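Local coordinates for envelope glycoprotein (Thogoto virus, PDB 5XEA) that probably attaches the virus to its host-cell receptor and later induces fusion of the virion with the host membrane, at residues 70-82 / 179-191. Sequence-based numbering, arbitrary orientation.
Sequences LLHYPPSRDELLL and PLFWTEKDFSYLV. With NAG (2-acetamido-2-deoxy-beta-D-glucopyranose), chain E; NAG (2-acetamido-2-deoxy-beta-D-glucopyranose), chain C.
Ser188 OG donates to Pro75 O at 2.7 Å, in the carbonyl plane, the one hydrogen bond that links residues 70-82 to the hairpin of strands 180-184 and 187-191, closed by a type II' turn from Glu184 to Phe187. Around this bond, proline and leucine carbons rest on both side chains and backbone carbonyls of the hairpin. Pro74 lies against the hairpin beside its turn: its CG presses on Thr183 CG2 at a tight 3.4 Å, while its CA makes a CA-H...O contact with Asp186 O. His72 lays one ring face over Asp186 N, its ND1 3.4 Å from Asp186 CB; His72 ND1 is hydrogen-bonded to Thr48 OG1 on strand 40-56. Farther along, Phe181 receives Arg77 CB over the centre of one face in a CH-pi contact, 3.7 Å from the centroid and 8° off the normal, while Pro75 O meets the ring edge in plane. Because Arg77 CG stands anti to the backbone N (chi1 180°) and the chain runs on extended, the two side chains slide past each other in opposite directions, which carries the guanidinium beyond the ring, one face over Phe181 CB and Leu190 CD1, its plane 24° from the ring, with Pro179 CG at its edge, 3.3 Å from NH2. Leu80 sets CD2 against Ser188 O and Leu190 CB, and Leu81 CD2 touches Leu190 CD2 at 3.6 Å. The helix starts in a capping box, Glu79 N to Ser76 OG and Ser76 N to Glu79 OE1. On the hairpin's other side Glu184 OE1 accepts from a glycan O6 and Trp182 packs against a second sugar. With one direct hydrogen bond and no salt bridge, the segments meet mainly through close van der Waals, CH-pi and CA-H...O contacts, and both also bond to strand 40-56, Tyr73 and Asp186 pairing with Arg47.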
ATOM      1  N   LEU B  70     -39.875  -8.831  -6.144  1.00 35.17           N
ATOM      2  CA  LEU B  70     -39.410  -7.982  -5.061  1.00 34.46           C
ATOM      3  C   LEU B  70     -39.876  -6.560  -5.313  1.00 40.45           C
ATOM      4  O   LEU B  70     -39.833  -6.075  -6.447  1.00 43.92           O
ATOM      5  CB  LEU B  70     -37.878  -8.005  -4.964  1.00 30.88           C
ATOM      6  CG  LEU B  70     -37.232  -9.337  -4.603  1.00 37.88           C
ATOM      7  CD1 LEU B  70     -35.725  -9.310  -4.953  1.00 36.14           C
ATOM      8  CD2 LEU B  70     -37.490  -9.675  -3.109  1.00 29.15           C
ATOM      9  N   LEU B  71     -40.287  -5.881  -4.246  1.00 35.48           N
ATOM     10  CA  LEU B  71     -40.710  -4.488  -4.320  1.00 41.06           C
ATOM     11  C   LEU B  71     -39.914  -3.688  -3.302  1.00 33.95           C
ATOM     12  O   LEU B  71     -39.938  -4.009  -2.111  1.00 42.55           O
ATOM     13  CB  LEU B  71     -42.218  -4.367  -4.051  1.00 33.65           C
ATOM     14  CG  LEU B  71     -43.104  -5.096  -5.046  1.00 41.57           C
ATOM     15  CD1 LEU B  71     -44.556  -5.025  -4.601  1.00 37.00           C
ATOM     16  CD2 LEU B  71     -42.933  -4.503  -6.439  1.00 45.44           C
ATOM     17  N   HIS B  72     -39.206  -2.662  -3.756  1.00 40.32           N
ATOM     18  CA  HIS B  72     -38.349  -1.883  -2.862  1.00 40.22           C
ATOM     19  C   HIS B  72     -39.138  -0.782  -2.161  1.00 39.22           C
ATOM     20  O   HIS B  72     -39.922  -0.080  -2.799  1.00 37.96           O
ATOM     21  CB  HIS B  72     -37.196  -1.279  -3.642  1.00 33.59           C
ATOM     22  CG  HIS B  72     -36.335  -2.306  -4.297  1.00 41.36           C
ATOM     23  ND1 HIS B  72     -35.860  -3.409  -3.619  1.00 33.29           N
ATOM     24  CD2 HIS B  72     -35.883  -2.413  -5.569  1.00 45.82           C
ATOM     25  CE1 HIS B  72     -35.138  -4.147  -4.445  1.00 46.81           C
ATOM     26  NE2 HIS B  72     -35.132  -3.563  -5.632  1.00 53.60           N
ATOM     27  N   TYR B  73     -38.927  -0.639  -0.849  1.00 39.11           N
ATOM     28  CA  TYR B  73     -39.518   0.440  -0.057  1.00 37.23           C
ATOM     29  C   TYR B  73     -38.428   1.133   0.753  1.00 38.69           C
ATOM     30  O   TYR B  73     -38.433   1.087   1.988  1.00 41.58           O
ATOM     31  CB  TYR B  73     -40.613  -0.080   0.878  1.00 37.00           C
ATOM     32  CG  TYR B  73     -41.812  -0.668   0.173  1.00 45.60           C
ATOM     33  CD1 TYR B  73     -42.969   0.085  -0.023  1.00 44.42           C
ATOM     34  CD2 TYR B  73     -41.794  -1.985  -0.285  1.00 37.50           C
ATOM     35  CE1 TYR B  73     -44.076  -0.455  -0.666  1.00 46.34           C
ATOM     36  CE2 TYR B  73     -42.873  -2.518  -0.932  1.00 33.67           C
ATOM     37  CZ  TYR B  73     -44.020  -1.755  -1.121  1.00 47.61           C
ATOM     38  OH  TYR B  73     -45.110  -2.310  -1.764  1.00 54.25           O
ATOM     39  N   PRO B  74     -37.478   1.785   0.091  1.00 37.26           N
ATOM     40  CA  PRO B  74     -36.382   2.417   0.814  1.00 43.50           C
ATOM     41  C   PRO B  74     -36.925   3.414   1.821  1.00 38.51           C
ATOM     42  O   PRO B  74     -37.929   4.085   1.547  1.00 44.20           O
ATOM     43  CB  PRO B  74     -35.588   3.122  -0.298  1.00 37.31           C
ATOM     44  CG  PRO B  74     -36.619   3.375  -1.352  1.00 42.42           C
ATOM     45  CD  PRO B  74     -37.484   2.153  -1.336  1.00 40.84           C
ATOM     46  N   PRO B  75     -36.314   3.521   3.002  1.00 44.73           N
ATOM     47  CA  PRO B  75     -36.841   4.446   4.016  1.00 38.56           C
ATOM     48  C   PRO B  75     -36.729   5.892   3.566  1.00 42.26           C
ATOM     49  O   PRO B  75     -35.798   6.281   2.859  1.00 45.63           O
ATOM     50  CB  PRO B  75     -35.972   4.170   5.249  1.00 42.73           C
ATOM     51  CG  PRO B  75     -34.699   3.578   4.697  1.00 40.65           C
ATOM     52  CD  PRO B  75     -35.079   2.838   3.448  1.00 43.01           C
ATOM     53  N   SER B  76     -37.728   6.677   3.953  1.00 41.67           N
ATOM     54  CA  SER B  76     -37.680   8.120   3.814  1.00 49.48           C
ATOM     55  C   SER B  76     -36.609   8.694   4.741  1.00 48.87           C
ATOM     56  O   SER B  76     -36.102   8.023   5.647  1.00 48.10           O
ATOM     57  CB  SER B  76     -39.035   8.729   4.163  1.00 51.03           C
ATOM     58  OG  SER B  76     -39.264   8.541   5.550  1.00 56.30           O
ATOM     59  N   ARG B  77     -36.275   9.962   4.523  1.00 45.24           N
ATOM     60  CA  ARG B  77     -35.280  10.600   5.384  1.00 48.31           C
ATOM     61  C   ARG B  77     -35.712  10.569   6.846  1.00 47.94           C
ATOM     62  O   ARG B  77     -34.923  10.220   7.732  1.00 53.11           O
ATOM     63  CB  ARG B  77     -35.026  12.028   4.914  1.00 59.62           C
ATOM     64  CG  ARG B  77     -34.016  12.780   5.744  1.00 58.46           C
ATOM     65  CD  ARG B  77     -33.782  14.133   5.127  1.00 64.68           C
ATOM     66  NE  ARG B  77     -32.682  14.857   5.744  1.00 78.76           N
ATOM     67  CZ  ARG B  77     -31.925  15.751   5.119  1.00 80.03           C
ATOM     68  NH1 ARG B  77     -32.139  16.034   3.848  1.00 74.44           N
ATOM     69  NH2 ARG B  77     -30.944  16.340   5.774  1.00 80.52           N
ATOM     70  N   ASP B  78     -36.977  10.911   7.117  1.00 51.24           N
ATOM     71  CA  ASP B  78     -37.492  10.862   8.482  1.00 58.49           C
ATOM     72  C   ASP B  78     -37.438   9.451   9.055  1.00 57.21           C
ATOM     73  O   ASP B  78     -37.072   9.262  10.224  1.00 49.41           O
ATOM     74  CB  ASP B  78     -38.925  11.387   8.509  1.00 69.11           C
ATOM     75  CG  ASP B  78     -39.016  12.854   8.142  1.00 82.06           C
ATOM     76  OD1 ASP B  78     -38.067  13.605   8.450  1.00 71.32           O
ATOM     77  OD2 ASP B  78     -40.043  13.247   7.550  1.00 92.47           O
ATOM     78  N   GLU B  79     -37.823   8.446   8.254  1.00 55.35           N
ATOM     79  CA  GLU B  79     -37.688   7.062   8.691  1.00 47.34           C
ATOM     80  C   GLU B  79     -36.236   6.740   9.005  1.00 47.48           C
ATOM     81  O   GLU B  79     -35.921   6.200  10.070  1.00 50.04           O
ATOM     82  CB  GLU B  79     -38.227   6.105   7.618  1.00 52.69           C
ATOM     83  CG  GLU B  79     -39.747   6.008   7.536  1.00 62.72           C
ATOM     84  CD  GLU B  79     -40.220   4.924   6.566  1.00 57.93           C
ATOM     85  OE1 GLU B  79     -40.132   5.123   5.334  1.00 51.60           O
ATOM     86  OE2 GLU B  79     -40.668   3.867   7.048  1.00 56.33           O
ATOM     87  N   LEU B  80     -35.334   7.069   8.080  1.00 50.19           N
ATOM     88  CA  LEU B  80     -33.921   6.740   8.261  1.00 51.69           C
ATOM     89  C   LEU B  80     -33.384   7.327   9.559  1.00 59.15           C
ATOM     90  O   LEU B  80     -32.695   6.641  10.329  1.00 53.39           O
ATOM     91  CB  LEU B  80     -33.115   7.242   7.061  1.00 47.05           C
ATOM     92  CG  LEU B  80     -31.744   6.595   6.870  1.00 50.61           C
ATOM     93  CD1 LEU B  80     -31.836   5.112   7.133  1.00 41.45           C
ATOM     94  CD2 LEU B  80     -31.239   6.855   5.469  1.00 46.13           C
ATOM     95  N   LEU B  81     -33.717   8.593   9.831  1.00 52.43           N
ATOM     96  CA  LEU B  81     -33.325   9.223  11.087  1.00 51.67           C
ATOM     97  C   LEU B  81     -33.805   8.414  12.287  1.00 56.40           C
ATOM     98  O   LEU B  81     -33.042   8.163  13.227  1.00 53.78           O
ATOM     99  CB  LEU B  81     -33.860  10.656  11.138  1.00 58.86           C
ATOM    100  CG  LEU B  81     -32.998  11.692  10.406  1.00 74.75           C
ATOM    101  CD1 LEU B  81     -33.755  12.992  10.174  1.00 82.36           C
ATOM    102  CD2 LEU B  81     -31.698  11.963  11.166  1.00 67.69           C
ATOM    103  N   LEU B  82     -35.063   7.965  12.262  1.00 53.77           N
ATOM    104  CA  LEU B  82     -35.568   7.177  13.379  1.00 51.85           C
ATOM    105  C   LEU B  82     -34.889   5.815  13.439  1.00 55.83           C
ATOM    106  O   LEU B  82     -34.596   5.308  14.529  1.00 55.67           O
ATOM    107  CB  LEU B  82     -37.087   7.031  13.273  1.00 48.20           C
ATOM    108  CG  LEU B  82     -37.767   6.111  14.292  1.00 60.30           C
ATOM    109  CD1 LEU B  82     -37.429   6.499  15.722  1.00 56.14           C
ATOM    110  CD2 LEU B  82     -39.290   6.097  14.072  1.00 62.24           C
ATOM    111  N   PRO B 179     -26.595  18.101   5.409  1.00 68.99           N
ATOM    112  CA  PRO B 179     -26.525  16.636   5.359  1.00 61.60           C
ATOM    113  C   PRO B 179     -26.854  16.146   3.960  1.00 57.27           C
ATOM    114  O   PRO B 179     -27.594  16.787   3.213  1.00 53.60           O
ATOM    115  CB  PRO B 179     -27.587  16.187   6.369  1.00 67.53           C
ATOM    116  CG  PRO B 179     -28.116  17.451   7.018  1.00 73.80           C
ATOM    117  CD  PRO B 179     -27.818  18.571   6.075  1.00 72.78           C
ATOM    118  N   LEU B 180     -26.284  15.004   3.591  1.00 55.33           N
ATOM    119  CA  LEU B 180     -26.594  14.381   2.309  1.00 46.48           C
ATOM    120  C   LEU B 180     -27.634  13.294   2.522  1.00 48.30           C
ATOM    121  O   LEU B 180     -27.519  12.498   3.460  1.00 44.77           O
ATOM    122  CB  LEU B 180     -25.357  13.761   1.660  1.00 60.03           C
ATOM    123  CG  LEU B 180     -24.137  14.587   1.283  1.00 48.67           C
ATOM    124  CD1 LEU B 180     -23.138  13.636   0.608  1.00 48.39           C
ATOM    125  CD2 LEU B 180     -24.529  15.724   0.357  1.00 48.00           C
ATOM    126  N   PHE B 181     -28.636  13.254   1.646  1.00 49.27           N
ATOM    127  CA  PHE B 181     -29.628  12.187   1.654  1.00 45.42           C
ATOM    128  C   PHE B 181     -29.951  11.803   0.223  1.00 43.19           C
ATOM    129  O   PHE B 181     -30.271  12.668  -0.600  1.00 45.06           O
ATOM    130  CB  PHE B 181     -30.925  12.573   2.369  1.00 41.76           C
ATOM    131  CG  PHE B 181     -31.984  11.491   2.304  1.00 44.44           C
ATOM    132  CD1 PHE B 181     -31.965  10.428   3.200  1.00 42.55           C
ATOM    133  CD2 PHE B 181     -32.975  11.521   1.337  1.00 50.58           C
ATOM    134  CE1 PHE B 181     -32.919   9.418   3.136  1.00 47.61           C
ATOM    135  CE2 PHE B 181     -33.946  10.509   1.269  1.00 48.59           C
ATOM    136  CZ  PHE B 181     -33.913   9.458   2.169  1.00 45.93           C
ATOM    137  N   TRP B 182     -29.887  10.506  -0.065  1.00 39.10           N
ATOM    138  CA  TRP B 182     -30.334  10.031  -1.357  1.00 46.19           C
ATOM    139  C   TRP B 182     -30.828   8.600  -1.223  1.00 46.53           C
ATOM    140  O   TRP B 182     -30.525   7.888  -0.262  1.00 41.82           O
ATOM    141  CB  TRP B 182     -29.243  10.139  -2.427  1.00 41.98           C
ATOM    142  CG  TRP B 182     -28.143   9.120  -2.340  1.00 41.55           C
ATOM    143  CD1 TRP B 182     -28.055   7.952  -3.049  1.00 48.53           C
ATOM    144  CD2 TRP B 182     -26.959   9.191  -1.535  1.00 43.93           C
ATOM    145  NE1 TRP B 182     -26.901   7.288  -2.720  1.00 42.05           N
ATOM    146  CE2 TRP B 182     -26.207   8.026  -1.798  1.00 42.78           C
ATOM    147  CE3 TRP B 182     -26.465  10.120  -0.613  1.00 45.99           C
ATOM    148  CZ2 TRP B 182     -24.997   7.761  -1.171  1.00 44.68           C
ATOM    149  CZ3 TRP B 182     -25.256   9.854   0.010  1.00 44.73           C
ATOM    150  CH2 TRP B 182     -24.539   8.685  -0.271  1.00 43.43           C
ATOM    151  N   THR B 183     -31.605   8.207  -2.206  1.00 43.98           N
ATOM    152  CA  THR B 183     -32.244   6.908  -2.240  1.00 43.88           C
ATOM    153  C   THR B 183     -31.855   6.218  -3.533  1.00 44.00           C
ATOM    154  O   THR B 183     -31.775   6.856  -4.586  1.00 41.72           O
ATOM    155  CB  THR B 183     -33.753   7.059  -2.136  1.00 45.95           C
ATOM    156  OG1 THR B 183     -34.092   7.463  -0.803  1.00 50.30           O
ATOM    157  CG2 THR B 183     -34.452   5.759  -2.472  1.00 47.10           C
ATOM    158  N   GLU B 184     -31.606   4.914  -3.446  1.00 42.14           N
ATOM    159  CA  GLU B 184     -31.171   4.145  -4.606  1.00 46.35           C
ATOM    160  C   GLU B 184     -31.643   2.706  -4.447  1.00 39.22           C
ATOM    161  O   GLU B 184     -31.124   1.972  -3.604  1.00 45.78           O
ATOM    162  CB  GLU B 184     -29.649   4.221  -4.748  1.00 54.12           C
ATOM    163  CG  GLU B 184     -29.118   3.657  -6.043  1.00 67.31           C
ATOM    164  CD  GLU B 184     -27.634   3.946  -6.218  1.00 77.25           C
ATOM    165  OE1 GLU B 184     -27.064   4.667  -5.364  1.00 78.64           O
ATOM    166  OE2 GLU B 184     -27.044   3.455  -7.208  1.00 75.16           O
ATOM    167  N   LYS B 185     -32.632   2.313  -5.251  1.00 43.70           N
ATOM    168  CA  LYS B 185     -33.204   0.959  -5.260  1.00 38.77           C
ATOM    169  C   LYS B 185     -33.777   0.684  -3.875  1.00 31.09           C
ATOM    170  O   LYS B 185     -34.731   1.380  -3.491  1.00 41.83           O
ATOM    171  CB  LYS B 185     -32.136  -0.020  -5.755  1.00 46.81           C
ATOM    172  CG  LYS B 185     -31.499   0.327  -7.070  1.00 58.08           C
ATOM    173  CD  LYS B 185     -31.008  -0.931  -7.744  1.00 75.08           C
ATOM    174  CE  LYS B 185     -30.143  -0.672  -8.955  1.00 89.97           C
ATOM    175  NZ  LYS B 185     -28.754  -0.277  -8.535  1.00 96.08           N
ATOM    176  N   ASP B 186     -33.248  -0.276  -3.108  1.00 35.59           N
ATOM    177  CA  ASP B 186     -33.752  -0.647  -1.795  1.00 28.30           C
ATOM    178  C   ASP B 186     -33.169   0.187  -0.656  1.00 34.25           C
ATOM    179  O   ASP B 186     -33.726   0.166   0.448  1.00 34.28           O
ATOM    180  CB  ASP B 186     -33.447  -2.134  -1.564  1.00 36.31           C
ATOM    181  CG  ASP B 186     -31.957  -2.463  -1.688  1.00 44.00           C
ATOM    182  OD1 ASP B 186     -31.253  -1.831  -2.522  1.00 40.86           O
ATOM    183  OD2 ASP B 186     -31.489  -3.358  -0.925  1.00 37.32           O
ATOM    184  N   PHE B 187     -32.085   0.927  -0.906  1.00 34.62           N
ATOM    185  CA  PHE B 187     -31.336   1.649   0.107  1.00 34.55           C
ATOM    186  C   PHE B 187     -31.673   3.133   0.086  1.00 39.72           C
ATOM    187  O   PHE B 187     -31.902   3.730  -0.970  1.00 37.28           O
ATOM    188  CB  PHE B 187     -29.819   1.480  -0.112  1.00 33.16           C
ATOM    189  CG  PHE B 187     -29.184   0.432   0.765  1.00 30.81           C
ATOM    190  CD1 PHE B 187     -28.683   0.758   2.008  1.00 37.37           C
ATOM    191  CD2 PHE B 187     -29.101  -0.885   0.346  1.00 34.59           C
ATOM    192  CE1 PHE B 187     -28.091  -0.210   2.823  1.00 37.56           C
ATOM    193  CE2 PHE B 187     -28.525  -1.862   1.153  1.00 33.86           C
ATOM    194  CZ  PHE B 187     -28.023  -1.523   2.389  1.00 38.40           C
ATOM    195  N   SER B 188     -31.674   3.727   1.271  1.00 32.34           N
ATOM    196  CA  SER B 188     -31.460   5.163   1.402  1.00 37.65           C
ATOM    197  C   SER B 188     -30.224   5.411   2.258  1.00 35.72           C
ATOM    198  O   SER B 188     -29.856   4.585   3.101  1.00 40.59           O
ATOM    199  CB  SER B 188     -32.686   5.862   2.007  1.00 39.23           C
ATOM    200  OG  SER B 188     -33.818   5.687   1.165  1.00 46.31           O
ATOM    201  N   TYR B 189     -29.590   6.559   2.033  1.00 38.40           N
ATOM    202  CA  TYR B 189     -28.340   6.924   2.683  1.00 37.51           C
ATOM    203  C   TYR B 189     -28.442   8.330   3.254  1.00 43.97           C
ATOM    204  O   TYR B 189     -28.896   9.257   2.575  1.00 42.62           O
ATOM    205  CB  TYR B 189     -27.161   6.889   1.712  1.00 38.93           C
ATOM    206  CG  TYR B 189     -27.018   5.605   0.942  1.00 37.43           C
ATOM    207  CD1 TYR B 189     -26.137   4.618   1.360  1.00 40.96           C
ATOM    208  CD2 TYR B 189     -27.746   5.393  -0.214  1.00 35.32           C
ATOM    209  CE1 TYR B 189     -25.993   3.431   0.645  1.00 45.77           C
ATOM    210  CE2 TYR B 189     -27.614   4.199  -0.942  1.00 34.46           C
ATOM    211  CZ  TYR B 189     -26.734   3.230  -0.503  1.00 36.48           C
ATOM    212  OH  TYR B 189     -26.616   2.065  -1.226  1.00 40.95           O
ATOM    213  N   LEU B 190     -27.997   8.483   4.495  1.00 39.12           N
ATOM    214  CA  LEU B 190     -27.894   9.791   5.137  1.00 40.74           C
ATOM    215  C   LEU B 190     -26.460   9.980   5.632  1.00 43.55           C
ATOM    216  O   LEU B 190     -25.969   9.179   6.438  1.00 42.20           O
ATOM    217  CB  LEU B 190     -28.894   9.914   6.293  1.00 44.87           C
ATOM    218  CG  LEU B 190     -28.902  11.238   7.076  1.00 59.15           C
ATOM    219  CD1 LEU B 190     -29.244  12.435   6.191  1.00 57.32           C
ATOM    220  CD2 LEU B 190     -29.869  11.123   8.232  1.00 61.12           C
ATOM    221  N   VAL B 191     -25.780  11.003   5.126  1.00 37.88           N
ATOM    222  CA  VAL B 191     -24.425  11.350   5.576  1.00 39.82           C
ATOM    223  C   VAL B 191     -24.505  12.641   6.384  1.00 42.97           C
ATOM    224  O   VAL B 191     -24.895  13.685   5.850  1.00 47.54           O
ATOM    225  CB  VAL B 191     -23.438  11.510   4.406  1.00 44.65           C
ATOM    226  CG1 VAL B 191     -22.057  11.866   4.931  1.00 48.19           C
ATOM    227  CG2 VAL B 191     -23.339  10.251   3.594  1.00 38.82           C
TER
HETATM  228  C1  NAG E   2     -26.489   8.473  -7.170  1.00 81.70           C
HETATM  229  C2  NAG E   2     -27.163   9.785  -6.760  1.00 78.36           C
HETATM  230  C3  NAG E   2     -28.669   9.613  -6.734  1.00 80.64           C
HETATM  231  C4  NAG E   2     -29.182   9.413  -8.148  1.00 93.46           C
HETATM  232  C5  NAG E   2     -28.487   8.229  -8.824  1.00 93.75           C
HETATM  233  C6  NAG E   2     -27.903   8.553 -10.183  1.00 97.78           C
HETATM  234  C7  NAG E   2     -25.577  10.956  -5.290  1.00 57.11           C
HETATM  235  C8  NAG E   2     -25.233  11.308  -3.875  1.00 51.68           C
HETATM  236  N2  NAG E   2     -26.681  10.224  -5.459  1.00 63.61           N
HETATM  237  O3  NAG E   2     -29.260  10.772  -6.158  1.00 72.98           O
HETATM  238  O4  NAG E   2     -30.584   9.168  -8.115  1.00 91.87           O
HETATM  239  O5  NAG E   2     -27.434   7.639  -8.031  1.00 85.07           O
HETATM  240  O6  NAG E   2     -27.812   9.955 -10.403  1.00 94.83           O
HETATM  241  O7  NAG E   2     -24.885  11.315  -6.236  1.00 66.37           O
HETATM  242  C1  NAG C   1     -21.615   6.568  -7.982  1.00 44.32           C
HETATM  243  C2  NAG C   1     -22.337   6.877  -9.301  1.00 64.20           C
HETATM  244  C3  NAG C   1     -23.383   7.984  -9.108  1.00 72.44           C
HETATM  245  C4  NAG C   1     -24.302   7.684  -7.931  1.00 69.09           C
HETATM  246  C5  NAG C   1     -23.432   7.440  -6.698  1.00 62.35           C
HETATM  247  C6  NAG C   1     -24.194   7.053  -5.453  1.00 69.53           C
HETATM  248  C7  NAG C   1     -20.990   6.447 -11.306  1.00 73.11           C
HETATM  249  C8  NAG C   1     -19.995   7.010 -12.271  1.00 66.36           C
HETATM  250  N2  NAG C   1     -21.376   7.264 -10.321  1.00 68.52           N
HETATM  251  O3  NAG C   1     -24.140   8.133 -10.305  1.00 84.61           O
HETATM  252  O4  NAG C   1     -25.189   8.787  -7.754  1.00 77.88           O
HETATM  253  O5  NAG C   1     -22.560   6.337  -6.962  1.00 52.72           O
HETATM  254  O6  NAG C   1     -24.498   5.666  -5.461  1.00 72.84           O
HETATM  255  O7  NAG C   1     -21.427   5.304 -11.412  1.00 76.86           O